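Local coordinates for Sqt1 (Chaetomium thermophilum, PDB 4ZOY), which probably acts as a dedicated WD40-repeat chaperone that captures a nascent ribosomal protein during translation and so serves ribosome biogenesis, at residues S136-E141 against S165-T170; I182-F187 against Y217-V222. All blocks are in the same frame, centred on the assembly; numbering follows the deposited sequence.

Contact 1 (S136-E141 against S165-T170)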
ATOM      1  N   SER A 136      20.213  -4.036  -6.402  1.00 28.51           N
ATOM      2  CA  SER A 136      20.681  -2.751  -5.894  1.00 25.40           C
ATOM      3  C   SER A 136      20.590  -2.761  -4.363  1.00 28.60           C
ATOM      4  O   SER A 136      19.620  -3.277  -3.802  1.00 27.64           O
ATOM      5  CB  SER A 136      19.850  -1.610  -6.492  1.00 24.51           C
ATOM      6  OG  SER A 136      20.025  -0.393  -5.787  1.00 28.23           O
ATOM      7  N   GLN A 137      21.596  -2.221  -3.681  1.00 25.95           N
ATOM      8  CA  GLN A 137      21.573  -2.194  -2.220  1.00 23.45           C
ATOM      9  C   GLN A 137      22.122  -0.873  -1.681  1.00 26.98           C
ATOM     10  O   GLN A 137      23.194  -0.828  -1.078  1.00 31.39           O
ATOM     11  CB  GLN A 137      22.364  -3.375  -1.647  1.00 29.75           C
ATOM     12  CG  GLN A 137      22.150  -3.609  -0.154  1.00 26.67           C
ATOM     13  CD  GLN A 137      22.933  -4.801   0.369  1.00 41.91           C
ATOM     14  OE1 GLN A 137      23.746  -5.389  -0.346  1.00 43.06           O
ATOM     15  NE2 GLN A 137      22.678  -5.173   1.619  1.00 38.10           N
ATOM     16  N   GLU A 138      21.372   0.203  -1.896  1.00 24.30           N
ATOM     17  CA  GLU A 138      21.800   1.534  -1.476  1.00 22.59           C
ATOM     18  C   GLU A 138      21.463   1.854  -0.022  1.00 28.42           C
ATOM     19  O   GLU A 138      21.983   2.818   0.537  1.00 31.40           O
ATOM     20  CB  GLU A 138      21.167   2.601  -2.377  1.00 26.84           C
ATOM     21  CG  GLU A 138      21.454   2.453  -3.868  1.00 28.55           C
ATOM     22  CD  GLU A 138      22.870   2.862  -4.256  1.00 32.27           C
ATOM     23  OE1 GLU A 138      23.610   3.389  -3.395  1.00 36.49           O
ATOM     24  OE2 GLU A 138      23.240   2.656  -5.429  1.00 36.74           O
ATOM     25  N   THR A 139      20.573   1.068   0.581  1.00 22.74           N
ATOM     26  CA  THR A 139      20.180   1.275   1.975  1.00 24.89           C
ATOM     27  C   THR A 139      20.277  -0.033   2.750  1.00 20.65           C
ATOM     28  O   THR A 139      20.498  -1.086   2.157  1.00 23.71           O
ATOM     29  CB  THR A 139      18.741   1.818   2.098  1.00 21.89           C
ATOM     30  OG1 THR A 139      17.799   0.765   1.849  1.00 21.95           O
ATOM     31  CG2 THR A 139      18.504   2.958   1.108  1.00 23.14           C
ATOM     32  N   GLU A 140      20.090   0.035   4.064  1.00 22.48           N
ATOM     33  CA  GLU A 140      20.175  -1.155   4.912  1.00 24.47           C
ATOM     34  C   GLU A 140      18.835  -1.875   5.077  1.00 25.63           C
ATOM     35  O   GLU A 140      18.805  -3.082   5.319  1.00 26.73           O
ATOM     36  CB  GLU A 140      20.734  -0.791   6.292  1.00 29.65           C
ATOM     37  CG  GLU A 140      22.155  -0.245   6.247  1.00 32.87           C
ATOM     38  CD  GLU A 140      22.739   0.040   7.622  1.00 47.69           C
ATOM     39  OE1 GLU A 140      21.965   0.200   8.591  1.00 46.78           O
ATOM     40  OE2 GLU A 140      23.981   0.100   7.732  1.00 55.62           O
ATOM     41  N   GLU A 141      17.730  -1.141   4.952  1.00 21.61           N
ATOM     42  CA  GLU A 141      16.396  -1.728   5.151  1.00 19.51           C
ATOM     43  C   GLU A 141      15.348  -1.008   4.310  1.00 18.43           C
ATOM     44  O   GLU A 141      15.140   0.187   4.485  1.00 20.07           O
ATOM     45  CB  GLU A 141      15.985  -1.668   6.628  1.00 20.93           C
ATOM     46  CG  GLU A 141      16.672  -2.685   7.534  1.00 27.44           C
ATOM     47  CD  GLU A 141      16.309  -2.516   9.000  1.00 35.04           C
ATOM     48  OE1 GLU A 141      15.298  -1.844   9.307  1.00 28.26           O
ATOM     49  OE2 GLU A 141      17.035  -3.074   9.852  1.00 41.81           O
ATOM     50  N   SER A 165      15.796   7.719   3.898  1.00 16.50           N
ATOM     51  CA  SER A 165      16.004   8.073   2.495  1.00 17.89           C
ATOM     52  C   SER A 165      14.884   7.547   1.602  1.00 16.47           C
ATOM     53  O   SER A 165      14.204   6.572   1.919  1.00 16.99           O
ATOM     54  CB  SER A 165      17.374   7.575   1.995  1.00 17.54           C
ATOM     55  OG  SER A 165      17.410   6.175   1.815  1.00 18.22           O
ATOM     56  N   VAL A 166      14.692   8.242   0.488  1.00 15.49           N
ATOM     57  CA  VAL A 166      13.704   7.881  -0.501  1.00 15.12           C
ATOM     58  C   VAL A 166      14.411   7.836  -1.840  1.00 15.31           C
ATOM     59  O   VAL A 166      15.065   8.806  -2.231  1.00 17.71           O
ATOM     60  CB  VAL A 166      12.542   8.880  -0.520  1.00 15.22           C
ATOM     61  CG1 VAL A 166      11.611   8.599  -1.691  1.00 14.40           C
ATOM     62  CG2 VAL A 166      11.792   8.827   0.811  1.00 15.16           C
ATOM     63  N   TRP A 167      14.304   6.696  -2.517  1.00 15.89           N
ATOM     64  CA  TRP A 167      14.961   6.467  -3.799  1.00 15.45           C
ATOM     65  C   TRP A 167      13.931   6.258  -4.894  1.00 17.15           C
ATOM     66  O   TRP A 167      12.922   5.571  -4.691  1.00 16.47           O
ATOM     67  CB  TRP A 167      15.890   5.250  -3.706  1.00 17.35           C
ATOM     68  CG  TRP A 167      17.020   5.453  -2.744  1.00 16.20           C
ATOM     69  CD1 TRP A 167      16.941   5.503  -1.377  1.00 18.64           C
ATOM     70  CD2 TRP A 167      18.405   5.649  -3.072  1.00 18.58           C
ATOM     71  NE1 TRP A 167      18.185   5.727  -0.842  1.00 20.70           N
ATOM     72  CE2 TRP A 167      19.100   5.813  -1.859  1.00 18.88           C
ATOM     73  CE3 TRP A 167      19.119   5.694  -4.276  1.00 20.22           C
ATOM     74  CZ2 TRP A 167      20.483   6.030  -1.811  1.00 20.90           C
ATOM     75  CZ3 TRP A 167      20.494   5.903  -4.225  1.00 22.11           C
ATOM     76  CH2 TRP A 167      21.156   6.066  -3.003  1.00 21.55           C
ATOM     77  N   VAL A 168      14.176   6.848  -6.059  1.00 15.08           N
ATOM     78  CA  VAL A 168      13.350   6.601  -7.225  1.00 13.73           C
ATOM     79  C   VAL A 168      14.220   6.004  -8.324  1.00 16.29           C
ATOM     80  O   VAL A 168      15.234   6.592  -8.692  1.00 15.95           O
ATOM     81  CB  VAL A 168      12.665   7.896  -7.728  1.00 13.03           C
ATOM     82  CG1 VAL A 168      11.799   7.597  -8.934  1.00 14.36           C
ATOM     83  CG2 VAL A 168      11.840   8.533  -6.600  1.00 17.58           C
ATOM     84  N   PHE A 169      13.835   4.827  -8.812  1.00 16.00           N
ATOM     85  CA  PHE A 169      14.603   4.117  -9.830  1.00 14.40           C
ATOM     86  C   PHE A 169      13.774   3.945 -11.075  1.00 15.58           C
ATOM     87  O   PHE A 169      12.556   3.761 -10.994  1.00 16.74           O
ATOM     88  CB  PHE A 169      15.026   2.717  -9.359  1.00 17.46           C
ATOM     89  CG  PHE A 169      15.863   2.704  -8.128  1.00 16.29           C
ATOM     90  CD1 PHE A 169      17.237   2.888  -8.207  1.00 19.47           C
ATOM     91  CD2 PHE A 169      15.290   2.474  -6.878  1.00 15.97           C
ATOM     92  CE1 PHE A 169      18.030   2.861  -7.060  1.00 20.99           C
ATOM     93  CE2 PHE A 169      16.070   2.445  -5.737  1.00 18.33           C
ATOM     94  CZ  PHE A 169      17.448   2.640  -5.820  1.00 20.05           C
ATOM     95  N   THR A 170      14.436   3.945 -12.232  1.00 15.82           N
ATOM     96  CA  THR A 170      13.753   3.557 -13.454  1.00 17.86           C
ATOM     97  C   THR A 170      14.441   2.325 -14.038  1.00 17.99           C
ATOM     98  O   THR A 170      15.666   2.252 -14.080  1.00 19.90           O
ATOM     99  CB  THR A 170      13.702   4.717 -14.463  1.00 21.62           C
ATOM    100  OG1 THR A 170      12.809   5.714 -13.951  1.00 23.78           O
ATOM    101  CG2 THR A 170      13.164   4.243 -15.790  1.00 21.95           C
TER

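Contact 2 (I182-F187 against Y217-V222)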
ATOM      1  N   ILE A 182      19.092   5.514 -11.441  1.00 18.83           N
ATOM      2  CA  ILE A 182      18.660   6.287 -10.305  1.00 20.22           C
ATOM      3  C   ILE A 182      18.101   7.644 -10.747  1.00 21.14           C
ATOM      4  O   ILE A 182      18.845   8.500 -11.238  1.00 22.32           O
ATOM      5  CB  ILE A 182      19.806   6.496  -9.349  1.00 23.50           C
ATOM      6  CG1 ILE A 182      20.407   5.146  -8.957  1.00 27.68           C
ATOM      7  CG2 ILE A 182      19.346   7.283  -8.152  1.00 24.15           C
ATOM      8  CD1 ILE A 182      21.498   5.281  -7.937  1.00 31.58           C
ATOM      9  N   VAL A 183      16.795   7.845 -10.582  1.00 15.83           N
ATOM     10  CA  VAL A 183      16.163   9.124 -10.922  1.00 15.48           C
ATOM     11  C   VAL A 183      16.363  10.153  -9.813  1.00 17.24           C
ATOM     12  O   VAL A 183      16.695  11.316 -10.076  1.00 17.33           O
ATOM     13  CB  VAL A 183      14.671   8.931 -11.185  1.00 16.60           C
ATOM     14  CG1 VAL A 183      14.004  10.257 -11.552  1.00 15.80           C
ATOM     15  CG2 VAL A 183      14.462   7.896 -12.280  1.00 18.58           C
ATOM     16  N   GLN A 184      16.146   9.722  -8.571  1.00 16.00           N
ATOM     17  CA  GLN A 184      16.330  10.566  -7.394  1.00 17.75           C
ATOM     18  C   GLN A 184      16.802   9.763  -6.202  1.00 17.21           C
ATOM     19  O   GLN A 184      16.480   8.581  -6.076  1.00 17.27           O
ATOM     20  CB  GLN A 184      15.025  11.269  -6.994  1.00 19.57           C
ATOM     21  CG  GLN A 184      14.382  12.127  -8.044  1.00 20.59           C
ATOM     22  CD  GLN A 184      15.051  13.474  -8.218  1.00 19.54           C
ATOM     23  OE1 GLN A 184      16.010  13.808  -7.523  1.00 21.51           O
ATOM     24  NE2 GLN A 184      14.527  14.268  -9.143  1.00 19.64           N
ATOM     25  N   SER A 185      17.554  10.420  -5.327  1.00 17.69           N
ATOM     26  CA  SER A 185      17.855   9.883  -4.006  1.00 18.61           C
ATOM     27  C   SER A 185      17.757  11.037  -3.022  1.00 23.49           C
ATOM     28  O   SER A 185      18.551  11.981  -3.069  1.00 25.05           O
ATOM     29  CB  SER A 185      19.237   9.225  -3.954  1.00 22.30           C
ATOM     30  OG  SER A 185      20.265  10.176  -4.190  1.00 25.20           O
ATOM     31  N   TYR A 186      16.759  10.970  -2.150  1.00 17.84           N
ATOM     32  CA  TYR A 186      16.464  12.043  -1.210  1.00 17.85           C
ATOM     33  C   TYR A 186      16.811  11.655   0.212  1.00 18.31           C
ATOM     34  O   TYR A 186      16.581  10.511   0.615  1.00 18.19           O
ATOM     35  CB  TYR A 186      14.988  12.405  -1.244  1.00 17.31           C
ATOM     36  CG  TYR A 186      14.445  12.865  -2.567  1.00 16.36           C
ATOM     37  CD1 TYR A 186      14.782  14.112  -3.088  1.00 17.20           C
ATOM     38  CD2 TYR A 186      13.550  12.074  -3.278  1.00 16.51           C
ATOM     39  CE1 TYR A 186      14.261  14.541  -4.296  1.00 19.16           C
ATOM     40  CE2 TYR A 186      13.025  12.494  -4.476  1.00 17.12           C
ATOM     41  CZ  TYR A 186      13.378  13.734  -4.979  1.00 17.20           C
ATOM     42  OH  TYR A 186      12.832  14.147  -6.173  1.00 18.08           O
ATOM     43  N   PHE A 187      17.331  12.611   0.976  1.00 19.21           N
ATOM     44  CA  PHE A 187      17.766  12.367   2.344  1.00 18.23           C
ATOM     45  C   PHE A 187      17.246  13.443   3.279  1.00 22.16           C
ATOM     46  O   PHE A 187      17.988  13.992   4.096  1.00 26.69           O
ATOM     47  CB  PHE A 187      19.299  12.295   2.402  1.00 21.36           C
ATOM     48  CG  PHE A 187      19.880  11.292   1.453  1.00 18.91           C
ATOM     49  CD1 PHE A 187      19.964   9.956   1.808  1.00 25.05           C
ATOM     50  CD2 PHE A 187      20.313  11.679   0.198  1.00 22.83           C
ATOM     51  CE1 PHE A 187      20.479   9.024   0.927  1.00 25.88           C
ATOM     52  CE2 PHE A 187      20.833  10.749  -0.686  1.00 27.52           C
ATOM     53  CZ  PHE A 187      20.911   9.422  -0.320  1.00 25.26           C
ATOM     54  N   TYR A 217       8.082  15.217  -3.076  1.00 14.52           N
ATOM     55  CA  TYR A 217       9.189  15.440  -4.006  1.00 15.32           C
ATOM     56  C   TYR A 217       8.736  15.711  -5.416  1.00 15.12           C
ATOM     57  O   TYR A 217       7.837  15.055  -5.941  1.00 15.35           O
ATOM     58  CB  TYR A 217      10.140  14.239  -4.023  1.00 14.33           C
ATOM     59  CG  TYR A 217      10.490  13.733  -2.650  1.00 15.46           C
ATOM     60  CD1 TYR A 217      11.422  14.386  -1.850  1.00 17.27           C
ATOM     61  CD2 TYR A 217       9.871  12.599  -2.152  1.00 16.10           C
ATOM     62  CE1 TYR A 217      11.722  13.911  -0.579  1.00 16.63           C
ATOM     63  CE2 TYR A 217      10.160  12.122  -0.898  1.00 16.32           C
ATOM     64  CZ  TYR A 217      11.084  12.777  -0.115  1.00 15.10           C
ATOM     65  OH  TYR A 217      11.350  12.286   1.138  1.00 18.55           O
ATOM     66  N   ASP A 218       9.397  16.688  -6.031  1.00 16.77           N
ATOM     67  CA  ASP A 218       9.243  17.008  -7.447  1.00 15.87           C
ATOM     68  C   ASP A 218      10.090  16.061  -8.296  1.00 15.20           C
ATOM     69  O   ASP A 218      11.163  16.438  -8.779  1.00 16.45           O
ATOM     70  CB  ASP A 218       9.658  18.462  -7.692  1.00 14.42           C
ATOM     71  CG  ASP A 218       9.512  18.890  -9.140  1.00 15.82           C
ATOM     72  OD1 ASP A 218       8.578  18.433  -9.819  1.00 15.84           O
ATOM     73  OD2 ASP A 218      10.340  19.722  -9.580  1.00 16.96           O
ATOM     74  N   VAL A 219       9.610  14.833  -8.468  1.00 14.62           N
ATOM     75  CA  VAL A 219      10.481  13.746  -8.912  1.00 14.50           C
ATOM     76  C   VAL A 219      11.055  13.968 -10.316  1.00 14.58           C
ATOM     77  O   VAL A 219      12.217  13.623 -10.582  1.00 15.55           O
ATOM     78  CB  VAL A 219       9.724  12.406  -8.862  1.00 15.34           C
ATOM     79  CG1 VAL A 219      10.529  11.296  -9.525  1.00 15.87           C
ATOM     80  CG2 VAL A 219       9.435  12.052  -7.403  1.00 16.73           C
ATOM     81  N   PHE A 220      10.258  14.551 -11.203  1.00 14.56           N
ATOM     82  CA  PHE A 220      10.677  14.707 -12.593  1.00 14.59           C
ATOM     83  C   PHE A 220      10.943  16.151 -12.997  1.00 14.74           C
ATOM     84  O   PHE A 220      11.072  16.440 -14.185  1.00 16.06           O
ATOM     85  CB  PHE A 220       9.638  14.073 -13.511  1.00 15.81           C
ATOM     86  CG  PHE A 220       9.434  12.603 -13.246  1.00 16.23           C
ATOM     87  CD1 PHE A 220      10.373  11.669 -13.649  1.00 17.51           C
ATOM     88  CD2 PHE A 220       8.321  12.167 -12.554  1.00 14.18           C
ATOM     89  CE1 PHE A 220      10.192  10.314 -13.380  1.00 17.06           C
ATOM     90  CE2 PHE A 220       8.129  10.815 -12.286  1.00 14.55           C
ATOM     91  CZ  PHE A 220       9.065   9.887 -12.691  1.00 18.01           C
ATOM     92  N   GLY A 221      11.027  17.047 -12.014  1.00 14.27           N
ATOM     93  CA  GLY A 221      11.497  18.406 -12.258  1.00 15.51           C
ATOM     94  C   GLY A 221      10.444  19.363 -12.787  1.00 16.14           C
ATOM     95  O   GLY A 221      10.750  20.524 -13.101  1.00 16.87           O
ATOM     96  N   VAL A 222       9.204  18.900 -12.911  1.00 15.00           N
ATOM     97  CA  VAL A 222       8.156  19.729 -13.485  1.00 15.24           C
ATOM     98  C   VAL A 222       7.828  20.910 -12.578  1.00 17.55           C
ATOM     99  O   VAL A 222       7.698  22.051 -13.048  1.00 18.16           O
ATOM    100  CB  VAL A 222       6.888  18.912 -13.762  1.00 17.97           C
ATOM    101  CG1 VAL A 222       5.748  19.817 -14.218  1.00 18.03           C
ATOM    102  CG2 VAL A 222       7.182  17.848 -14.818  1.00 17.64           C
TER
HETATM  103  O   HOH W   1      14.049  17.196  -9.877  1.00 30.84           O
HETATM  104  O   HOH W   2      13.277  16.808  -6.613  1.00 22.36           O

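Contact 1 (S136-E141 against S165-T170)
The loop carrying E138 and T139 runs against strand residues S165-F169 in nearly the opposite direction (167° between the end-to-end lines), with E138 CA 8.7 Å from W167 CA, so the two backbones meet through side chains instead of pairing as a sheet. W167 carries most of the contact. E138 lays its CB over one face of the six-membered ring, 3.6 Å from the centroid and displaced toward the rim, a CH-pi contact. A bend at chi2 (-75°) carries the carboxylate out past the CH2 rim, nearly parallel to the indole, with OE1 3.7 Å from W167 CH2. T139 contributes its methyl, CG2 lying obliquely 3.4 Å from W167 NE1. That nitrogen donates to S165 OG (2.8 Å), itself bonded to D163, in a bent bond (138°) that, with the oxygen in the ring plane, would help to hold the indole's rotation. With a leucine in place of W167, E138 would probably lose the flat surface beneath it and S165 its indole donor. S136 OG stands 4.0 Å from F169 CZ, two residues further along the strand. Such contact between an outer-strand exit loop and the third strand of the following blade belongs to the WD40 beta-propeller.

Contact 2 (I182-F187 against Y217-V222)
Y186 and Y217 lie face to face in an offset stack, their centroids 3.9 Å apart and their planes only 11° from parallel, and this pair is the tight heart of the contact. The two side chains run antiparallel to one another, each overlapping the other's ring: Y217 CD1 sits over the centre of the Y186 ring, while Y186 reaches on beneath the Y217 side chain until its OH is 3.4 Å from Y217 CB. Both rings are buried. Q184 adds the firm polar link. A turn in the middle of its chain (chi2 -78°) brings the amide round to V219, where NE2 donates to V219 O at 2.8 Å. The N-H points almost straight at the oxygen (171°), which lies in the plane of the glutamine amide, though the donor stands above the carbonyl plane of V219.

The partly exposed side is looser and wetter. One water bridges D218 O to Q184 NE2, weakly at the glutamine; a second lies 2.7 Å from Y186 OH, at the edge of the tyrosine ring, and within bonding distance of D218 O. Beyond them V183 makes slacker apolar contacts, CG1 being 4.2 Å from V219 CG1 and equally far from F220 CE1. V219 CG1 in turn covers the centre of the F220 ring. V183 and Q184 form a classic beta bulge opposite V168, which is why these consecutive residues can both face the turn.

Y217 and D218 probably occupy the place of the Trp-Asp pair of a WD repeat, and the Y217 OH bond to T207 on strand 204-209 is consistent with that. The D218 carboxylate accepts from the backbone of A223 and A224 in the short helix 222-225, F220 stacks on H153, and strand 166-171 flanks strand 180-186 on its inner side.

Followed from the N terminus, the chain leaves strand 129-136, the outermost of its four-stranded blade, and contact 1 brings its exit loop against strand 166-171 of the next, closing a 23-residue excursion. Strand 180-186 follows at the outer edge of that same blade, and contact 2 sets this strand itself against the end of strand 214-218 and the turn after it, closing a 29-residue excursion. The two loops neither nest nor cross but stand in series; the centres of contacts 1 and 2 are about 12 Å apart. Between them runs the pairing of strands 166-171 and 180-186, with V166 O probably bonded to Y186 N. Three successive propeller blades are thereby tied together.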